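Local coordinates for protein 6-carboxyhexanoate--CoA ligase (Aquifex aeolicus, PDB 5TVA) that belongs to the BioW family of CoA ligases and binds coenzyme A and adenosine monophosphate in adjoining pockets, at residues 5-10 and 135-140; 99-104 and 177-182; 158-163 and 199-204. All coordinates share one frame; numbering follows the deposited sequence.

Contact 1. Residues 5-10 and 135-140; sequences SVRMRA and RTIHFD. With COA (coenzyme A), chain D.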
loop_
_atom_site.group_PDB
_atom_site.type_symbol
_atom_site.label_atom_id
_atom_site.label_comp_id
_atom_site.label_asym_id
_atom_site.label_seq_id
_atom_site.Cartn_x
_atom_site.Cartn_y
_atom_site.Cartn_z
ATOM N N SER A 5 1.586 -18.683 -4.638
ATOM C CA SER A 5 1.346 -17.498 -3.832
ATOM C C SER A 5 1.313 -17.914 -2.365
ATOM O O SER A 5 0.621 -18.871 -2.012
ATOM C CB SER A 5 0.023 -16.855 -4.251
ATOM O OG SER A 5 -0.526 -16.069 -3.220
ATOM N N VAL A 6 2.087 -17.228 -1.522
ATOM C CA VAL A 6 2.194 -17.562 -0.100
ATOM C C VAL A 6 1.726 -16.361 0.698
ATOM O O VAL A 6 2.427 -15.344 0.755
ATOM C CB VAL A 6 3.622 -17.944 0.300
ATOM C CG1 VAL A 6 3.658 -18.347 1.769
ATOM C CG2 VAL A 6 4.125 -19.060 -0.576
ATOM N N ARG A 7 0.559 -16.474 1.332
ATOM C CA ARG A 7 -0.035 -15.353 2.057
ATOM C C ARG A 7 -0.091 -15.660 3.541
ATOM O O ARG A 7 -0.636 -16.693 3.935
ATOM C CB ARG A 7 -1.450 -15.032 1.566
ATOM C CG ARG A 7 -1.521 -14.355 0.211
ATOM C CD ARG A 7 -2.994 -14.184 -0.247
ATOM N NE ARG A 7 -3.511 -15.424 -0.828
ATOM C CZ ARG A 7 -4.790 -15.660 -1.163
ATOM N NH1 ARG A 7 -5.733 -14.741 -0.965
ATOM N NH2 ARG A 7 -5.128 -16.830 -1.700
ATOM N N MET A 8 0.426 -14.736 4.357
ATOM C CA MET A 8 0.441 -14.871 5.807
ATOM C C MET A 8 -0.250 -13.674 6.438
ATOM O O MET A 8 -0.041 -12.537 6.016
ATOM C CB MET A 8 1.887 -14.976 6.319
ATOM C CG MET A 8 2.054 -15.113 7.864
ATOM S SD MET A 8 1.940 -13.573 8.831
ATOM C CE MET A 8 3.366 -12.673 8.216
ATOM N N ARG A 9 -1.079 -13.934 7.443
ATOM C CA ARG A 9 -1.600 -12.907 8.336
ATOM C C ARG A 9 -1.499 -13.425 9.762
ATOM O O ARG A 9 -1.571 -14.637 9.996
ATOM C CB ARG A 9 -3.048 -12.564 8.014
ATOM C CG ARG A 9 -4.008 -13.708 8.314
ATOM C CD ARG A 9 -5.404 -13.375 7.852
ATOM N NE ARG A 9 -6.405 -14.255 8.445
ATOM C CZ ARG A 9 -6.945 -15.288 7.806
ATOM N NH1 ARG A 9 -6.582 -15.556 6.556
ATOM N NH2 ARG A 9 -7.841 -16.050 8.406
ATOM N N ALA A 10 -1.316 -12.509 10.717
ATOM C CA ALA A 10 -1.147 -12.882 12.121
ATOM C C ALA A 10 -1.839 -11.864 13.011
ATOM O O ALA A 10 -1.825 -10.665 12.721
ATOM C CB ALA A 10 0.331 -12.997 12.514
ATOM N N ARG A 135 -8.328 -4.414 -0.328
ATOM C CA ARG A 135 -6.951 -4.791 -0.061
ATOM C C ARG A 135 -6.273 -5.143 -1.370
ATOM O O ARG A 135 -6.770 -5.996 -2.110
ATOM C CB ARG A 135 -6.870 -5.992 0.884
ATOM C CG ARG A 135 -6.685 -5.687 2.353
ATOM C CD ARG A 135 -6.754 -6.999 3.145
ATOM N NE ARG A 135 -7.862 -6.981 4.090
ATOM C CZ ARG A 135 -8.899 -7.814 4.099
ATOM N NH1 ARG A 135 -9.013 -8.804 3.220
ATOM N NH2 ARG A 135 -9.833 -7.646 5.019
ATOM N N THR A 136 -5.140 -4.491 -1.647
ATOM C CA THR A 136 -4.284 -4.917 -2.747
ATOM C C THR A 136 -3.530 -6.170 -2.329
ATOM O O THR A 136 -2.910 -6.188 -1.260
ATOM C CB THR A 136 -3.288 -3.810 -3.105
ATOM O OG1 THR A 136 -3.981 -2.605 -3.445
ATOM C CG2 THR A 136 -2.383 -4.236 -4.247
ATOM N N ILE A 137 -3.587 -7.225 -3.155
ATOM C CA ILE A 137 -2.929 -8.503 -2.870
ATOM C C ILE A 137 -2.377 -9.062 -4.172
ATOM O O ILE A 137 -2.501 -8.448 -5.237
ATOM C CB ILE A 137 -3.855 -9.541 -2.183
ATOM C CG1 ILE A 137 -5.056 -9.928 -3.053
ATOM C CG2 ILE A 137 -4.343 -9.051 -0.779
ATOM C CD1 ILE A 137 -5.690 -11.248 -2.590
ATOM N N HIS A 138 -1.736 -10.230 -4.076
ATOM C CA HIS A 138 -1.275 -10.981 -5.252
ATOM C C HIS A 138 -0.278 -10.170 -6.072
ATOM O O HIS A 138 -0.369 -10.077 -7.302
ATOM C CB HIS A 138 -2.448 -11.432 -6.127
ATOM C CG HIS A 138 -3.227 -12.573 -5.559
ATOM N ND1 HIS A 138 -2.731 -13.404 -4.578
ATOM C CD2 HIS A 138 -4.460 -13.042 -5.858
ATOM C CE1 HIS A 138 -3.631 -14.326 -4.285
ATOM N NE2 HIS A 138 -4.689 -14.131 -5.053
ATOM N N PHE A 139 0.677 -9.574 -5.369
ATOM C CA PHE A 139 1.778 -8.839 -5.975
ATOM C C PHE A 139 3.051 -9.218 -5.234
ATOM O O PHE A 139 3.009 -9.532 -4.043
ATOM C CB PHE A 139 1.548 -7.313 -5.905
ATOM C CG PHE A 139 1.598 -6.776 -4.524
ATOM C CD1 PHE A 139 2.831 -6.370 -3.952
ATOM C CD2 PHE A 139 0.450 -6.700 -3.761
ATOM C CE1 PHE A 139 2.900 -5.910 -2.638
ATOM C CE2 PHE A 139 0.499 -6.221 -2.470
ATOM C CZ PHE A 139 1.750 -5.830 -1.891
ATOM N N ASP A 140 4.179 -9.188 -5.946
ATOM C CA ASP A 140 5.487 -9.387 -5.329
ATOM C C ASP A 140 6.561 -8.890 -6.287
ATOM O O ASP A 140 6.335 -8.796 -7.503
ATOM C CB ASP A 140 5.718 -10.865 -4.964
ATOM C CG ASP A 140 6.857 -11.062 -3.936
ATOM O OD1 ASP A 140 7.379 -10.057 -3.398
ATOM O OD2 ASP A 140 7.184 -12.233 -3.637
HETATM N N1A COA D . -5.138 -5.684 7.837
HETATM C C2A COA D . -6.110 -6.019 8.699
HETATM N N3A COA D . -6.735 -7.187 8.620
HETATM C C4A COA D . -6.425 -8.064 7.645
HETATM C C5A COA D . -5.421 -7.752 6.726
HETATM C C6A COA D . -4.773 -6.499 6.867
HETATM N N6A COA D . -3.685 -6.115 5.877
HETATM N N7A COA D . -5.286 -8.776 5.880
HETATM C C8A COA D . -6.160 -9.702 6.228
HETATM N N9A COA D . -6.830 -9.301 7.310
HETATM C C1B COA D . -7.941 -10.144 7.840
HETATM C C2B COA D . -8.762 -9.919 8.780
HETATM O O2B COA D . -9.310 -8.562 8.809
HETATM C C3B COA D . -9.912 -10.886 8.039
HETATM O O3B COA D . -10.343 -10.158 6.858
HETATM P P3B COA D . -11.812 -9.401 6.556
HETATM O O7A COA D . -12.177 -9.748 5.145
HETATM O O8A COA D . -12.903 -9.824 7.494
HETATM O O9A COA D . -11.678 -7.904 6.643
HETATM C C4B COA D . -9.277 -11.982 7.733
HETATM O O4B COA D . -7.755 -11.676 7.927
HETATM C C5B COA D . -9.509 -12.525 6.242
HETATM O O5B COA D . -8.737 -11.816 5.333
HETATM P P1A COA D . -8.047 -12.465 3.953
HETATM O O1A COA D . -8.512 -11.654 2.736
HETATM O O2A COA D . -8.358 -13.930 3.765
HETATM O O3A COA D . -6.419 -12.246 4.074
HETATM P P2A COA D . -5.206 -13.136 3.316
HETATM O O4A COA D . -5.009 -14.398 4.167
HETATM O O5A COA D . -5.642 -13.599 1.918
HETATM O O6A COA D . -3.817 -12.176 3.293
HETATM C CBP COA D . -2.409 -10.015 3.151
HETATM C CCP COA D . -3.826 -10.754 2.946
HETATM C CDP COA D . -2.128 -9.841 4.667
HETATM C CEP COA D . -1.277 -10.949 2.672
HETATM C CAP COA D . -2.384 -8.583 2.378
HETATM O OAP COA D . -2.662 -7.517 3.206
HETATM C C9P COA D . -1.044 -8.212 1.682
HETATM O O9P COA D . -0.833 -8.489 0.521
HETATM N N8P COA D . 0.000 -7.500 2.414
HETATM C C7P COA D . 1.312 -7.154 1.776
HETATM C C6P COA D . 1.548 -5.653 1.691
HETATM C C5P COA D . 1.620 -4.910 3.071
HETATM O O5P COA D . 0.817 -5.084 3.907
HETATM N N4P COA D . 2.734 -3.952 3.290
HETATM C C3P COA D . 2.849 -3.238 4.627
HETATM C C2P COA D . 3.820 -2.062 4.463
HETATM S S1P COA D . 3.181 -1.117 3.046
#
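Arg7 lays one face of its guanidinium over His138, whose CE1 sits 3.5 Å above the guanidinium plane and close over its centre. The two planes are 61° apart, so this is a tilted meeting and not a parallel stack. Arg7 belongs to the middle strand of a three-stranded antiparallel sheet (15-25, 3-12, 45-52), and His138 to the loop leading into strand 139-141; the coenzyme A pocket lies between sheet and loop. With chi3 at -81° the Arg7 chain bends near its end, which leaves NH1 3.1 Å from the coenzyme A phosphate oxygen O5A, while NH2 makes a salt bridge to Glu51 on the neighbouring strand. The guanidinium thus lies between a carboxylate and a phosphate, and its charge probably offsets part of the phosphate's. Ile137 flanks the same group: its CD1 lies 3.9 Å from Arg7 NH1, and its CG2 meets coenzyme A CAP at 3.7 Å. Ser5 OG passes 3.7 Å from His138 ND1 without a hydrogen bond; the hydroxyl is bonded to Glu21, whose other carboxylate oxygen takes the backbone N-H of His138. Two residues along the strand, Arg9 NH1 donates to coenzyme A O4A at 3.1 Å with an N-H...O angle of 146°. Farther along the ligand, Phe139 meets the pantetheine arm at its ring edge, CZ lying 3.6 Å from coenzyme A C6P.

Contact 2. Residues 99-104 and 177-182; sequences EILSKG and AELCWS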
loop_
_atom_site.group_PDB
_atom_site.type_symbol
_atom_site.label_atom_id
_atom_site.label_comp_id
_atom_site.label_asym_id
_atom_site.label_seq_id
_atom_site.Cartn_x
_atom_site.Cartn_y
_atom_site.Cartn_z
ATOM N N GLU A 99 -8.304 14.805 4.767
ATOM C CA GLU A 99 -9.239 14.990 5.869
ATOM C C GLU A 99 -9.748 13.655 6.403
ATOM O O GLU A 99 -9.884 13.479 7.621
ATOM C CB GLU A 99 -10.402 15.872 5.402
ATOM C CG GLU A 99 -11.440 16.187 6.477
ATOM C CD GLU A 99 -12.678 16.919 5.939
ATOM O OE1 GLU A 99 -12.774 17.149 4.707
ATOM O OE2 GLU A 99 -13.563 17.256 6.762
ATOM N N ILE A 100 -10.032 12.698 5.511
ATOM C CA ILE A 100 -10.631 11.436 5.944
ATOM C C ILE A 100 -9.634 10.615 6.752
ATOM O O ILE A 100 -9.991 10.001 7.765
ATOM C CB ILE A 100 -11.169 10.644 4.733
ATOM C CG1 ILE A 100 -12.384 11.343 4.120
ATOM C CG2 ILE A 100 -11.560 9.236 5.150
ATOM C CD1 ILE A 100 -12.980 10.628 2.905
ATOM N N LEU A 101 -8.372 10.588 6.328
ATOM C CA LEU A 101 -7.395 9.753 7.015
ATOM C C LEU A 101 -7.074 10.299 8.402
ATOM O O LEU A 101 -6.987 9.538 9.376
ATOM C CB LEU A 101 -6.123 9.649 6.177
ATOM C CG LEU A 101 -6.204 8.877 4.860
ATOM C CD1 LEU A 101 -4.801 8.693 4.312
ATOM C CD2 LEU A 101 -6.896 7.540 5.041
ATOM N N SER A 102 -6.904 11.615 8.513
ATOM C CA SER A 102 -6.498 12.206 9.782
ATOM C C SER A 102 -7.610 12.146 10.820
ATOM O O SER A 102 -7.329 12.043 12.017
ATOM C CB SER A 102 -6.047 13.648 9.559
ATOM O OG SER A 102 -6.964 14.322 8.712
ATOM N N LYS A 103 -8.864 12.184 10.394
ATOM C CA LYS A 103 -9.983 12.174 11.325
ATOM C C LYS A 103 -10.536 10.777 11.579
ATOM O O LYS A 103 -11.564 10.648 12.251
ATOM C CB LYS A 103 -11.084 13.110 10.820
ATOM C CG LYS A 103 -10.616 14.573 10.780
ATOM C CD LYS A 103 -11.557 15.497 10.006
ATOM C CE LYS A 103 -12.937 15.590 10.643
ATOM N NZ LYS A 103 -13.790 16.591 9.942
ATOM N N GLY A 104 -9.865 9.734 11.089
ATOM C CA GLY A 104 -10.301 8.364 11.299
ATOM C C GLY A 104 -11.123 7.811 10.153
ATOM O O GLY A 104 -12.319 8.096 10.048
ATOM N N ALA A 177 -3.808 7.739 -8.495
ATOM C CA ALA A 177 -2.880 8.269 -7.500
ATOM C C ALA A 177 -3.232 7.674 -6.148
ATOM O O ALA A 177 -4.364 7.236 -5.925
ATOM C CB ALA A 177 -2.936 9.806 -7.423
ATOM N N GLU A 178 -2.259 7.683 -5.233
ATOM C CA GLU A 178 -2.446 7.100 -3.914
ATOM C C GLU A 178 -1.925 8.042 -2.834
ATOM O O GLU A 178 -0.884 8.687 -3.012
ATOM C CB GLU A 178 -1.732 5.752 -3.823
ATOM C CG GLU A 178 -1.864 5.078 -2.440
ATOM C CD GLU A 178 -1.151 3.741 -2.361
ATOM O OE1 GLU A 178 -0.791 3.197 -3.417
ATOM O OE2 GLU A 178 -0.964 3.219 -1.247
ATOM N N LEU A 179 -2.641 8.107 -1.708
ATOM C CA LEU A 179 -2.158 8.751 -0.490
ATOM C C LEU A 179 -2.071 7.723 0.636
ATOM O O LEU A 179 -3.003 6.946 0.850
ATOM C CB LEU A 179 -3.070 9.920 -0.068
ATOM C CG LEU A 179 -2.860 10.570 1.310
ATOM C CD1 LEU A 179 -1.577 11.382 1.374
ATOM C CD2 LEU A 179 -4.039 11.457 1.694
ATOM N N CYS A 180 -0.951 7.720 1.364
ATOM C CA CYS A 180 -0.732 6.718 2.406
ATOM C C CYS A 180 0.144 7.283 3.517
ATOM O O CYS A 180 1.209 7.851 3.243
ATOM C CB CYS A 180 -0.061 5.462 1.829
ATOM S SG CYS A 180 0.352 4.118 3.018
ATOM N N TRP A 181 -0.299 7.109 4.758
ATOM C CA TRP A 181 0.626 7.091 5.883
ATOM C C TRP A 181 0.220 5.987 6.852
ATOM O O TRP A 181 -0.920 5.499 6.845
ATOM C CB TRP A 181 0.743 8.461 6.581
ATOM C CG TRP A 181 -0.472 9.009 7.249
ATOM C CD1 TRP A 181 -0.969 8.652 8.464
ATOM C CD2 TRP A 181 -1.311 10.074 6.770
ATOM N NE1 TRP A 181 -2.085 9.407 8.764
ATOM C CE2 TRP A 181 -2.312 10.289 7.742
ATOM C CE3 TRP A 181 -1.324 10.852 5.606
ATOM C CZ2 TRP A 181 -3.317 11.244 7.586
ATOM C CZ3 TRP A 181 -2.322 11.806 5.453
ATOM C CH2 TRP A 181 -3.307 11.991 6.438
ATOM N N SER A 182 1.185 5.605 7.691
ATOM C CA SER A 182 1.100 4.391 8.493
ATOM C C SER A 182 0.127 4.547 9.660
ATOM O O SER A 182 -0.157 5.649 10.131
ATOM C CB SER A 182 2.491 4.009 9.014
ATOM O OG SER A 182 2.548 2.651 9.427
#
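Leu101 and Trp181 carry a helix-on-sheet contact, in which the last turn of helix 91-102 packs against strand 177-181, an inner strand of the six-stranded mixed sheet. The aromatic interaction is a CH-pi contact: Leu101 CD1 stands 4.1 Å from the centroid of the six-membered ring of Trp181, only 9° off the ring normal and therefore over the face. Trp181 CG lies between its own backbone N and carbonyl carbon (chi1 64°), a setting that carries the indole out from the strand to Leu101 and the backbone of Ser102. Apolar packing completes the group. Leu101 CB approaches Trp181 CZ2 to 3.5 Å, and the same leucine's CD1 reaches Leu179 CD2 at 3.9 Å; these two leucines run past one another in opposite directions. One methyl, CD1, therefore serves both strand residues, and a second strand, 214-219, also touches Leu101 through Val216. Polar groups take little part across the interface, where no hydrogen bond forms. Ser102 borders the indole with its backbone, N lying 3.7 Å from Trp181 CZ2 and CA close to the ring plane at the edge, while its hydroxyl is turned back to the carbonyl of Val98 in the preceding helical turn. Where the helix ends, Lys103 NZ and Glu99 OE2, 3.3 Å apart, form a salt bridge whose hydrogen bond is weak.

Contact 3. Residues 158-163 and 199-204; sequences LRTVDA and YVRITP. With COA (coenzyme A), chain D.
Ala163 and Tyr199 make the close part of this helix-to-sheet contact: the methyl CB of Ala163 lies 3.6 Å from Tyr199 OH. The tyrosine reaches across because its CG is opposite the backbone N (chi1 177°), which sends the ring out from strand 198-203 to meet helix 158-173 with its hydroxyl end. Ala163 is also part of the coenzyme A pocket. Its CB is 3.8 Å from the ligand sulfur S1P, so one small side chain separates the thiol end of the ligand from the tyrosine. A turn earlier in the helix the approach is wider, Thr160 CG2 coming within 4.3 Å of Tyr199 CE2, obliquely to the ring.

The other half is polar, watered and without a direct bond. Thr160 and Arg201 cross at about a right angle, and Thr160 OG1 stays 3.7 Å from Arg201 NH2. A water links Thr160 to Tyr199 instead, at 3.0 Å from Tyr199 OH and weakly, at 3.4 Å, from Thr160 OG1; it also lies at the edge of the Arg201 guanidinium, in its plane, without a bond to it. Arg201 is partly exposed, and a bend at chi3 (43°) turns its end toward this polar side, where NH1 has a weak hydrogen bond to Thr67.

The axes of the two short segments come no closer than 11.7 Å and run at 143°, which leaves side chains to span the distance. On its far side the helix packs through Val161 on helix 144-153, while strand 198-203 is hydrogen-bonded between strands 65-69 and 190-194.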
loop_
_atom_site.group_PDB
_atom_site.type_symbol
_atom_site.label_atom_id
_atom_site.label_comp_id
_atom_site.label_asym_id
_atom_site.label_seq_id
_atom_site.Cartn_x
_atom_site.Cartn_y
_atom_site.Cartn_z
ATOM N N LEU A 158 13.160 -1.304 4.740
ATOM C CA LEU A 158 12.341 -2.455 4.363
ATOM C C LEU A 158 10.873 -2.072 4.181
ATOM O O LEU A 158 10.174 -2.677 3.362
ATOM C CB LEU A 158 12.476 -3.576 5.404
ATOM C CG LEU A 158 13.816 -4.329 5.434
ATOM C CD1 LEU A 158 13.809 -5.456 6.471
ATOM C CD2 LEU A 158 14.153 -4.878 4.049
ATOM N N ARG A 159 10.384 -1.076 4.921
ATOM C CA ARG A 159 9.024 -0.605 4.674
ATOM C C ARG A 159 8.909 0.017 3.291
ATOM O O ARG A 159 7.897 -0.171 2.595
ATOM C CB ARG A 159 8.590 0.381 5.753
ATOM C CG ARG A 159 8.695 -0.217 7.117
ATOM C CD ARG A 159 7.811 0.478 8.112
ATOM N NE ARG A 159 6.410 0.170 7.869
ATOM C CZ ARG A 159 5.525 -0.069 8.832
ATOM N NH1 ARG A 159 5.923 -0.061 10.105
ATOM N NH2 ARG A 159 4.257 -0.333 8.521
ATOM N N THR A 160 9.951 0.730 2.858
ATOM C CA THR A 160 9.959 1.252 1.500
ATOM C C THR A 160 9.902 0.122 0.484
ATOM O O THR A 160 9.125 0.174 -0.481
ATOM C CB THR A 160 11.193 2.125 1.276
ATOM O OG1 THR A 160 11.144 3.209 2.197
ATOM C CG2 THR A 160 11.196 2.678 -0.143
ATOM N N VAL A 161 10.715 -0.914 0.689
ATOM C CA VAL A 161 10.709 -2.049 -0.231
ATOM C C VAL A 161 9.297 -2.599 -0.385
ATOM O O VAL A 161 8.836 -2.850 -1.505
ATOM C CB VAL A 161 11.699 -3.128 0.251
ATOM C CG1 VAL A 161 11.602 -4.378 -0.607
ATOM C CG2 VAL A 161 13.140 -2.564 0.249
ATOM N N ASP A 162 8.579 -2.758 0.734
ATOM C CA ASP A 162 7.240 -3.351 0.709
ATOM C C ASP A 162 6.215 -2.406 0.087
ATOM O O ASP A 162 5.412 -2.822 -0.754
ATOM C CB ASP A 162 6.805 -3.715 2.125
ATOM C CG ASP A 162 7.490 -4.950 2.648
ATOM O OD1 ASP A 162 8.101 -5.693 1.838
ATOM O OD2 ASP A 162 7.426 -5.151 3.885
ATOM N N ALA A 163 6.217 -1.131 0.503
ATOM C CA ALA A 163 5.224 -0.178 0.014
ATOM C C ALA A 163 5.395 0.115 -1.474
ATOM O O ALA A 163 4.393 0.281 -2.190
ATOM C CB ALA A 163 5.275 1.116 0.835
ATOM N N TYR A 199 7.007 8.153 -6.923
ATOM C CA TYR A 199 6.778 7.738 -5.541
ATOM C C TYR A 199 7.410 8.798 -4.643
ATOM O O TYR A 199 8.636 8.979 -4.644
ATOM C CB TYR A 199 7.359 6.343 -5.307
ATOM C CG TYR A 199 7.248 5.801 -3.892
ATOM C CD1 TYR A 199 6.067 5.228 -3.439
ATOM C CD2 TYR A 199 8.337 5.837 -3.016
ATOM C CE1 TYR A 199 5.958 4.714 -2.150
ATOM C CE2 TYR A 199 8.234 5.327 -1.717
ATOM C CZ TYR A 199 7.044 4.761 -1.294
ATOM O OH TYR A 199 6.907 4.246 -0.011
ATOM N N VAL A 200 6.572 9.505 -3.889
ATOM C CA VAL A 200 6.971 10.735 -3.215
ATOM C C VAL A 200 6.854 10.507 -1.712
ATOM O O VAL A 200 5.753 10.496 -1.156
ATOM C CB VAL A 200 6.133 11.933 -3.679
ATOM C CG1 VAL A 200 6.705 13.214 -3.134
ATOM C CG2 VAL A 200 6.129 11.986 -5.195
ATOM N N ARG A 201 7.997 10.331 -1.044
ATOM C CA ARG A 201 8.016 10.042 0.387
ATOM C C ARG A 201 8.001 11.341 1.178
ATOM O O ARG A 201 8.732 12.277 0.853
ATOM C CB ARG A 201 9.246 9.209 0.723
ATOM C CG ARG A 201 9.609 8.259 -0.420
ATOM C CD ARG A 201 10.830 7.435 -0.114
ATOM N NE ARG A 201 10.790 6.940 1.254
ATOM C CZ ARG A 201 11.721 7.210 2.163
ATOM N NH1 ARG A 201 12.766 7.958 1.826
ATOM N NH2 ARG A 201 11.613 6.718 3.392
ATOM N N ILE A 202 7.148 11.415 2.197
ATOM C CA ILE A 202 6.827 12.695 2.815
ATOM C C ILE A 202 6.744 12.526 4.329
ATOM O O ILE A 202 5.910 11.758 4.823
ATOM C CB ILE A 202 5.516 13.271 2.261
ATOM C CG1 ILE A 202 5.719 13.676 0.796
ATOM C CG2 ILE A 202 5.033 14.431 3.120
ATOM C CD1 ILE A 202 4.437 13.975 0.044
ATOM N N THR A 203 7.597 13.256 5.061
ATOM C CA THR A 203 7.652 13.199 6.532
ATOM C C THR A 203 7.537 14.592 7.154
ATOM O O THR A 203 8.160 15.538 6.669
ATOM C CB THR A 203 8.974 12.570 7.038
ATOM O OG1 THR A 203 9.504 11.683 6.045
ATOM C CG2 THR A 203 8.754 11.801 8.333
ATOM N N PRO A 204 6.738 14.727 8.226
ATOM C CA PRO A 204 5.835 13.706 8.756
ATOM C C PRO A 204 4.368 13.998 8.437
ATOM O O PRO A 204 3.927 15.147 8.524
ATOM C CB PRO A 204 6.086 13.789 10.260
ATOM C CG PRO A 204 6.346 15.272 10.483
ATOM C CD PRO A 204 6.925 15.830 9.191
HETATM N N1A COA D . -5.138 -5.684 7.837
HETATM C C2A COA D . -6.110 -6.019 8.699
HETATM N N3A COA D . -6.735 -7.187 8.620
HETATM C C4A COA D . -6.425 -8.064 7.645
HETATM C C5A COA D . -5.421 -7.752 6.726
HETATM C C6A COA D . -4.773 -6.499 6.867
HETATM N N6A COA D . -3.685 -6.115 5.877
HETATM N N7A COA D . -5.286 -8.776 5.880
HETATM C C8A COA D . -6.160 -9.702 6.228
HETATM N N9A COA D . -6.830 -9.301 7.310
HETATM C C1B COA D . -7.941 -10.144 7.840
HETATM C C2B COA D . -8.762 -9.919 8.780
HETATM O O2B COA D . -9.310 -8.562 8.809
HETATM C C3B COA D . -9.912 -10.886 8.039
HETATM O O3B COA D . -10.343 -10.158 6.858
HETATM P P3B COA D . -11.812 -9.401 6.556
HETATM O O7A COA D . -12.177 -9.748 5.145
HETATM O O8A COA D . -12.903 -9.824 7.494
HETATM O O9A COA D . -11.678 -7.904 6.643
HETATM C C4B COA D . -9.277 -11.982 7.733
HETATM O O4B COA D . -7.755 -11.676 7.927
HETATM C C5B COA D . -9.509 -12.525 6.242
HETATM O O5B COA D . -8.737 -11.816 5.333
HETATM P P1A COA D . -8.047 -12.465 3.953
HETATM O O1A COA D . -8.512 -11.654 2.736
HETATM O O2A COA D . -8.358 -13.930 3.765
HETATM O O3A COA D . -6.419 -12.246 4.074
HETATM P P2A COA D . -5.206 -13.136 3.316
HETATM O O4A COA D . -5.009 -14.398 4.167
HETATM O O5A COA D . -5.642 -13.599 1.918
HETATM O O6A COA D . -3.817 -12.176 3.293
HETATM C CBP COA D . -2.409 -10.015 3.151
HETATM C CCP COA D . -3.826 -10.754 2.946
HETATM C CDP COA D . -2.128 -9.841 4.667
HETATM C CEP COA D . -1.277 -10.949 2.672
HETATM C CAP COA D . -2.384 -8.583 2.378
HETATM O OAP COA D . -2.662 -7.517 3.206
HETATM C C9P COA D . -1.044 -8.212 1.682
HETATM O O9P COA D . -0.833 -8.489 0.521
HETATM N N8P COA D . 0.000 -7.500 2.414
HETATM C C7P COA D . 1.312 -7.154 1.776
HETATM C C6P COA D . 1.548 -5.653 1.691
HETATM C C5P COA D . 1.620 -4.910 3.071
HETATM O O5P COA D . 0.817 -5.084 3.907
HETATM N N4P COA D . 2.734 -3.952 3.290
HETATM C C3P COA D . 2.849 -3.238 4.627
HETATM C C2P COA D . 3.820 -2.062 4.463
HETATM S S1P COA D . 3.181 -1.117 3.046
HETATM O O HOH W 1 8.217 4.808 2.677
#

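How the contacts relate
Contact 1 closes along the chain before contact 3 opens, whereas contact 2 interleaves with each of them. Contacts 2 and 3 reach the same six-stranded mixed sheet through strands 177-181 and 198-203, which are separated by strand 190-194; their centres are 14 Å apart, and Arg159 NH2 meets Ser182 OG at 3.6 Å. Contact 1 joins the antiparallel sheet to strand 139-141 of the small parallel sheet, its centre about 22 Å from that of contact 2. Contacts 1 and 3, about 19 Å apart between centres, share coenzyme A: contact 1 meets it from its nucleotide part into the pantetheine arm, contact 3 at its sulfur. All three contribute residues to the adenosine monophosphate pocket, so the site draws on distant parts of the chain.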